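PDB 4L8N: PDZ domain protein from Parabacteroides distasonis, which is of unknown function but binds magnesium and joins N- and C-terminal PDZ domains to a domain of the DUF4136 family. Local coordinates for residues A[20-23]-A[24-28]; A[61-64]-A[65-68]; A[292-295]-A[296-300]. One frame throughout, in Å; residues are numbered along the deposited sequence.

Contact 1. Residues A[20-23]-A[24-28]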
loop_
_atom_site.group_PDB
_atom_site.type_symbol
_atom_site.label_atom_id
_atom_site.label_comp_id
_atom_site.label_asym_id
_atom_site.label_seq_id
_atom_site.Cartn_x
_atom_site.Cartn_y
_atom_site.Cartn_z
ATOM N N GLN A 20 20.784 -10.665 4.568
ATOM C CA GLN A 20 20.520 -9.698 5.624
ATOM C C GLN A 20 19.234 -10.097 6.358
ATOM O O GLN A 20 18.910 -9.500 7.386
ATOM C CB GLN A 20 20.455 -8.257 5.066
ATOM C CG GLN A 20 21.804 -7.691 4.558
ATOM C CD GLN A 20 22.975 -7.913 5.508
ATOM O OE1 GLN A 20 23.975 -8.557 5.159
ATOM N NE2 GLN A 20 22.866 -7.418 6.743
ATOM N N SER A 21 18.548 -11.158 5.868
ATOM C CA SER A 21 17.329 -11.720 6.460
ATOM C C SER A 21 17.650 -12.436 7.748
ATOM O O SER A 21 18.576 -13.237 7.779
ATOM C CB SER A 21 16.649 -12.678 5.483
ATOM O OG SER A 21 15.734 -13.532 6.151
ATOM N N LYS A 22 16.874 -12.173 8.799
ATOM C CA LYS A 22 17.062 -12.781 10.126
ATOM C C LYS A 22 16.537 -14.213 10.185
ATOM O O LYS A 22 16.935 -14.963 11.079
ATOM C CB LYS A 22 16.359 -11.943 11.232
ATOM C CG LYS A 22 16.712 -10.447 11.277
ATOM C CD LYS A 22 18.126 -10.141 11.822
ATOM C CE LYS A 22 18.587 -8.733 11.495
ATOM N NZ LYS A 22 20.020 -8.517 11.840
ATOM N N ASN A 23 15.656 -14.595 9.249
ATOM C CA ASN A 23 14.995 -15.895 9.263
ATOM C C ASN A 23 15.501 -16.873 8.198
ATOM O O ASN A 23 15.040 -18.017 8.155
ATOM C CB ASN A 23 13.496 -15.685 9.094
ATOM C CG ASN A 23 12.938 -14.640 10.028
ATOM O OD1 ASN A 23 12.786 -13.478 9.666
ATOM N ND2 ASN A 23 12.712 -15.004 11.274
ATOM N N TRP A 24 16.452 -16.449 7.360
ATOM C CA TRP A 24 17.000 -17.301 6.302
ATOM C C TRP A 24 18.455 -17.010 6.032
ATOM O O TRP A 24 18.769 -15.960 5.459
ATOM C CB TRP A 24 16.206 -17.162 4.993
ATOM C CG TRP A 24 16.500 -18.275 4.031
ATOM C CD1 TRP A 24 17.113 -18.171 2.819
ATOM C CD2 TRP A 24 16.331 -19.682 4.275
ATOM N NE1 TRP A 24 17.287 -19.418 2.266
ATOM C CE2 TRP A 24 16.826 -20.364 3.139
ATOM C CE3 TRP A 24 15.777 -20.431 5.328
ATOM C CZ2 TRP A 24 16.748 -21.749 3.007
ATOM C CZ3 TRP A 24 15.709 -21.807 5.194
ATOM C CH2 TRP A 24 16.176 -22.449 4.037
ATOM N N GLY A 25 19.314 -17.958 6.429
ATOM C CA GLY A 25 20.761 -17.913 6.236
ATOM C C GLY A 25 21.407 -16.570 6.500
ATOM O O GLY A 25 22.110 -16.046 5.634
ATOM N N ASN A 26 21.159 -16.004 7.700
ATOM C CA ASN A 26 21.682 -14.703 8.110
ATOM C C ASN A 26 23.224 -14.650 8.051
ATOM O O ASN A 26 23.911 -15.550 8.554
ATOM C CB ASN A 26 21.191 -14.337 9.508
ATOM C CG ASN A 26 21.258 -12.858 9.814
ATOM O OD1 ASN A 26 21.380 -12.012 8.920
ATOM N ND2 ASN A 26 21.135 -12.505 11.090
ATOM N N ASN A 27 23.741 -13.595 7.378
ATOM C CA ASN A 27 25.163 -13.276 7.167
ATOM C C ASN A 27 25.932 -14.478 6.557
ATOM O O ASN A 27 27.113 -14.725 6.856
ATOM C CB ASN A 27 25.820 -12.733 8.465
ATOM C CG ASN A 27 25.173 -11.449 8.954
ATOM O OD1 ASN A 27 25.037 -10.457 8.212
ATOM N ND2 ASN A 27 24.703 -11.453 10.200
ATOM N N LYS A 28 25.241 -15.187 5.646
ATOM C CA LYS A 28 25.742 -16.344 4.892
ATOM C C LYS A 28 25.391 -16.149 3.430
ATOM O O LYS A 28 24.420 -15.436 3.172
ATOM C CB LYS A 28 25.115 -17.653 5.418
ATOM C CG LYS A 28 25.460 -17.998 6.857
ATOM C CD LYS A 28 24.692 -19.214 7.301
ATOM C CE LYS A 28 24.938 -19.557 8.743
ATOM N NZ LYS A 28 23.944 -20.548 9.231
HETATM O O HOH W 1 21.212 -9.154 9.370
HETATM O O HOH W 2 19.137 -17.322 10.071
#
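Ser21 meets Trp24 through its hydroxyl: OG lies 3.2 Å from Trp24 N, a weak hydrogen bond because the N-H...O angle is only 121°. The same OG takes a straighter bond from Asn23 N at 3.3 Å, so one oxygen faces two successive amides. The torsion explains this, since OG is anti to its own nitrogen (chi1 162°) and sits beside the carbonyl carbon, on the side from which the chain runs on. Acceptance from the amide two residues later defines an ST turn. It lies in the loop between the antiparallel strands 8-18 and 29-34 of the PDZ domain, and a type II beta turn from Gly25 to Lys28 follows at once, Asn27 taking the positive phi this turn requires. The Asn26 side chain is turned back over the first half of the loop, its CB 3.3 Å from Ser21 O. Asn26 OD1 accepts from a water at 2.9 Å. That water also donates to Gln20 O and accepts from Lys22 NZ at 2.8 Å, so it joins three residues at one point. Lys22 reaches it by bending at chi2 (-73°), which also brings Lys22 CD within 3.9 Å of Asn26 ND2, the two side chains meeting at a slant. Trp24 carries its indole away from the turn, CE3 remaining 3.8 Å from Asn23 O, which lies at the ring edge. Its NE1 bonds to Tyr48 O and the ring packs on Val50, Pro290 and Tyr291, while Asn23 ND2 bonds to Val140 O and Asp138 O.

Contact 2. Residues A[61-64]-A[65-68]; sequences EVSV and DEIP
Backbone hydrogen bonds carry the turn that joins Ser63 and Val64 to Glu66 and Ile67. Glu66 N donates to Ser63 O at 3.2 Å with an N-H...O angle of 145°, approaching from above the carbonyl plane, 62° out of it. One residue on, Ile67 N reaches Val64 O at 3.4 Å, a weak bond by length although nearly straight. Both span three residues, which shows the chain already coiling before the helix proper. A side-chain bond adds to these: Ser63 OG accepts weakly from Asp65 N at 3.5 Å.

Van der Waals contacts form a second group. Glu66 CG stands between the backbone nitrogen and the carbonyl carbon (chi1 46°), which folds the chain back over Ser63 and puts OE2 3.3 Å from Ser63 CB. Val62 CG1 rests on the aliphatic part of the same chain, 3.8 Å from Glu66 CG, and more loosely on Ile67 CG1 at 4.4 Å.

Ile67 and Pro68 touch Tyr16, and Val64 touches Ile18, both on strand 8-18. Glu66 occupies the N-cap position of helix 67-71, and a short helix set against this strand is consistent with the helix-strand pair that borders the peptide groove in PDZ domains.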
loop_
_atom_site.group_PDB
_atom_site.type_symbol
_atom_site.label_atom_id
_atom_site.label_comp_id
_atom_site.label_asym_id
_atom_site.label_seq_id
_atom_site.Cartn_x
_atom_site.Cartn_y
_atom_site.Cartn_z
ATOM N N GLU A 61 33.089 -18.406 10.182
ATOM C CA GLU A 61 34.488 -18.397 10.638
ATOM C C GLU A 61 35.456 -17.708 9.640
ATOM O O GLU A 61 36.674 -17.882 9.743
ATOM C CB GLU A 61 34.947 -19.850 10.886
ATOM C CG GLU A 61 34.135 -20.589 11.942
ATOM C CD GLU A 61 34.482 -22.048 12.196
ATOM O OE1 GLU A 61 35.547 -22.518 11.726
ATOM O OE2 GLU A 61 33.686 -22.717 12.896
ATOM N N VAL A 62 34.918 -16.913 8.703
ATOM C CA VAL A 62 35.659 -16.212 7.651
ATOM C C VAL A 62 34.955 -14.871 7.354
ATOM O O VAL A 62 33.734 -14.784 7.485
ATOM C CB VAL A 62 35.749 -17.152 6.409
ATOM C CG1 VAL A 62 35.563 -16.420 5.077
ATOM C CG2 VAL A 62 37.039 -17.964 6.422
ATOM N N SER A 63 35.724 -13.838 6.960
ATOM C CA SER A 63 35.189 -12.513 6.635
ATOM C C SER A 63 34.338 -12.525 5.350
ATOM O O SER A 63 34.616 -13.283 4.419
ATOM C CB SER A 63 36.322 -11.499 6.496
ATOM O OG SER A 63 35.853 -10.217 6.107
ATOM N N VAL A 64 33.327 -11.644 5.310
ATOM C CA VAL A 64 32.388 -11.438 4.199
ATOM C C VAL A 64 33.150 -11.043 2.890
ATOM O O VAL A 64 32.788 -11.488 1.793
ATOM C CB VAL A 64 31.333 -10.368 4.616
ATOM C CG1 VAL A 64 30.520 -9.854 3.429
ATOM C CG2 VAL A 64 30.404 -10.903 5.708
ATOM N N ASP A 65 34.217 -10.236 3.032
ATOM C CA ASP A 65 35.040 -9.738 1.926
ATOM C C ASP A 65 35.830 -10.840 1.225
ATOM O O ASP A 65 36.132 -10.682 0.042
ATOM C CB ASP A 65 36.015 -8.659 2.428
ATOM C CG ASP A 65 35.334 -7.478 3.090
ATOM O OD1 ASP A 65 34.606 -6.735 2.384
ATOM O OD2 ASP A 65 35.512 -7.304 4.318
ATOM N N GLU A 66 36.171 -11.940 1.936
ATOM C CA GLU A 66 36.962 -13.023 1.348
ATOM C C GLU A 66 36.121 -14.255 0.905
ATOM O O GLU A 66 36.713 -15.261 0.489
ATOM C CB GLU A 66 38.135 -13.448 2.257
ATOM C CG GLU A 66 37.820 -13.649 3.730
ATOM C CD GLU A 66 39.036 -13.836 4.623
ATOM O OE1 GLU A 66 39.966 -14.578 4.227
ATOM O OE2 GLU A 66 39.048 -13.258 5.734
ATOM N N ILE A 67 34.762 -14.151 0.907
ATOM C CA ILE A 67 33.882 -15.227 0.434
ATOM C C ILE A 67 34.002 -15.357 -1.106
ATOM O O ILE A 67 34.160 -16.493 -1.548
ATOM C CB ILE A 67 32.412 -15.094 0.930
ATOM C CG1 ILE A 67 32.248 -15.867 2.250
ATOM C CG2 ILE A 67 31.366 -15.565 -0.126
ATOM C CD1 ILE A 67 31.079 -15.475 3.070
ATOM N N PRO A 68 33.979 -14.270 -1.940
ATOM C CA PRO A 68 34.101 -14.462 -3.401
ATOM C C PRO A 68 35.393 -15.157 -3.849
ATOM O O PRO A 68 35.351 -15.940 -4.797
ATOM C CB PRO A 68 34.043 -13.034 -3.962
ATOM C CG PRO A 68 34.333 -12.150 -2.813
ATOM C CD PRO A 68 33.767 -12.842 -1.622
#

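Contact 3. Residues A[292-295]-A[296-300]; sequences TKYG and RNVPF
Tyr294 lays one ring face on Pro299, and the two segments share no hydrogen bond. From the backbone, Tyr294 CB comes first, 4.3 Å from Val298 CA. With CG anti to the carbonyl carbon (chi1 -63°), the ring is directed along the start of strand 298-309. Tyr294 CG then meets Pro299 CD at 3.6 Å. Tyr294 CD2 touches Pro299 CD, also at 3.6 Å, and has Val298 CG1 as a looser neighbour at 4.3 Å, placed obliquely to the ring. CD1, CE1 and CE2 complete the seat around the proline, CE1 and CE2 meeting both of its carbons CD and CG. At the far end Tyr294 CZ is 3.6 Å from Pro299 CG, and Tyr294 OH stays 4.0 Å from it. The evidence for a CH-pi contact is the position of Pro299 CD, 3.5 Å from the centroid of the Tyr294 ring and only 10° off the ring normal. Tyr294 OH bonds to Lys457 O, and the side chain also packs on Ile456, so the ring spans from its own turn to the C-terminal end of the chain. Farther round the turn, Arg296 makes a salt bridge with Glu235 of the second subunit. An alanine at Tyr294 takes away ring and hydroxyl together, which would probably deprive Pro299 of its aromatic seat and Lys457 O of one of its donors. Chemically, Pro299 CD is bonded to the amide nitrogen, so its hydrogens are probably slightly polarised and suited to an electron-rich phenol face; the contact therefore probably combines dispersion with a weak electrostatic attraction.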
loop_
_atom_site.group_PDB
_atom_site.type_symbol
_atom_site.label_atom_id
_atom_site.label_comp_id
_atom_site.label_asym_id
_atom_site.label_seq_id
_atom_site.Cartn_x
_atom_site.Cartn_y
_atom_site.Cartn_z
ATOM N N THR A 292 13.046 -13.472 2.111
ATOM C CA THR A 292 12.363 -12.192 1.978
ATOM C C THR A 292 13.375 -11.047 2.067
ATOM O O THR A 292 14.030 -10.882 3.101
ATOM C CB THR A 292 11.269 -12.061 3.074
ATOM O OG1 THR A 292 10.307 -13.108 2.948
ATOM C CG2 THR A 292 10.541 -10.731 3.032
ATOM N N LYS A 293 13.500 -10.247 0.987
ATOM C CA LYS A 293 14.356 -9.070 1.028
ATOM C C LYS A 293 13.559 -7.772 0.694
ATOM O O LYS A 293 14.007 -6.695 1.075
ATOM C CB LYS A 293 15.654 -9.205 0.214
ATOM C CG LYS A 293 15.574 -9.536 -1.261
ATOM C CD LYS A 293 16.968 -9.331 -1.887
ATOM C CE LYS A 293 17.089 -9.917 -3.276
ATOM N NZ LYS A 293 18.239 -9.334 -4.024
ATOM N N TYR A 294 12.354 -7.875 0.102
ATOM C CA TYR A 294 11.479 -6.723 -0.209
ATOM C C TYR A 294 10.175 -6.792 0.562
ATOM O O TYR A 294 9.390 -7.713 0.362
ATOM C CB TYR A 294 11.177 -6.626 -1.712
ATOM C CG TYR A 294 12.432 -6.392 -2.513
ATOM C CD1 TYR A 294 13.033 -5.138 -2.549
ATOM C CD2 TYR A 294 13.083 -7.445 -3.147
ATOM C CE1 TYR A 294 14.233 -4.932 -3.220
ATOM C CE2 TYR A 294 14.278 -7.246 -3.832
ATOM C CZ TYR A 294 14.845 -5.985 -3.871
ATOM O OH TYR A 294 16.023 -5.767 -4.541
ATOM N N GLY A 295 9.936 -5.801 1.404
ATOM C CA GLY A 295 8.720 -5.752 2.199
ATOM C C GLY A 295 7.497 -5.169 1.527
ATOM O O GLY A 295 6.378 -5.554 1.866
ATOM N N ARG A 296 7.676 -4.224 0.590
ATOM C CA ARG A 296 6.499 -3.547 0.035
ATOM C C ARG A 296 6.270 -3.640 -1.484
ATOM O O ARG A 296 5.103 -3.756 -1.868
ATOM C CB ARG A 296 6.472 -2.067 0.449
ATOM C CG ARG A 296 5.095 -1.657 0.966
ATOM C CD ARG A 296 5.046 -0.245 1.512
ATOM N NE ARG A 296 5.231 0.770 0.470
ATOM C CZ ARG A 296 4.246 1.300 -0.249
ATOM N NH1 ARG A 296 2.991 0.908 -0.061
ATOM N NH2 ARG A 296 4.509 2.222 -1.168
ATOM N N ASN A 297 7.275 -3.484 -2.340
ATOM C CA ASN A 297 6.993 -3.536 -3.792
ATOM C C ASN A 297 8.054 -4.389 -4.397
ATOM O O ASN A 297 9.210 -3.943 -4.431
ATOM C CB ASN A 297 6.956 -2.129 -4.435
ATOM C CG ASN A 297 5.838 -1.213 -3.977
ATOM O OD1 ASN A 297 6.086 -0.156 -3.392
ATOM N ND2 ASN A 297 4.581 -1.563 -4.257
ATOM N N VAL A 298 7.701 -5.640 -4.804
ATOM C CA VAL A 298 8.692 -6.610 -5.267
ATOM C C VAL A 298 9.112 -6.408 -6.736
ATOM O O VAL A 298 8.325 -6.661 -7.664
ATOM C CB VAL A 298 8.306 -8.104 -5.024
ATOM C CG1 VAL A 298 9.540 -9.002 -5.104
ATOM C CG2 VAL A 298 7.577 -8.302 -3.699
ATOM N N PRO A 299 10.423 -6.121 -6.931
ATOM C CA PRO A 299 10.970 -6.029 -8.289
ATOM C C PRO A 299 11.396 -7.403 -8.859
ATOM O O PRO A 299 12.176 -8.135 -8.221
ATOM C CB PRO A 299 12.183 -5.115 -8.090
ATOM C CG PRO A 299 12.671 -5.420 -6.738
ATOM C CD PRO A 299 11.473 -5.854 -5.923
ATOM N N PHE A 300 10.908 -7.738 -10.077
ATOM C CA PHE A 300 11.251 -8.959 -10.817
ATOM C C PHE A 300 11.878 -8.648 -12.161
ATOM O O PHE A 300 11.525 -7.653 -12.795
ATOM C CB PHE A 300 10.027 -9.837 -11.076
ATOM C CG PHE A 300 9.289 -10.335 -9.863
ATOM C CD1 PHE A 300 8.308 -9.558 -9.260
ATOM C CD2 PHE A 300 9.538 -11.606 -9.352
ATOM C CE1 PHE A 300 7.612 -10.035 -8.145
ATOM C CE2 PHE A 300 8.826 -12.088 -8.262
ATOM C CZ PHE A 300 7.868 -11.298 -7.661
#

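From the N terminus, contact 1 comes first and shapes the loop between strands 8-18 and 29-34 of the PDZ sheet. Contact 2 follows, rounding the chain from strand 57-58 into helix 67-71; its centre is about 15 Å from that of contact 1, without touching it. Contact 3 comes much later, where the chain leaves helix 274-285 and enters strand 298-309 of the mixed sheet, between strands 123-135 and 438-456. The three run in series, none nested or crossed. Contacts 1 and 3 nevertheless pack together, Ser21 CB lying 4.0 Å from Thr292 O, and the Lys293-Asp17 salt bridge also ties the 292-295 segment to the PDZ domain.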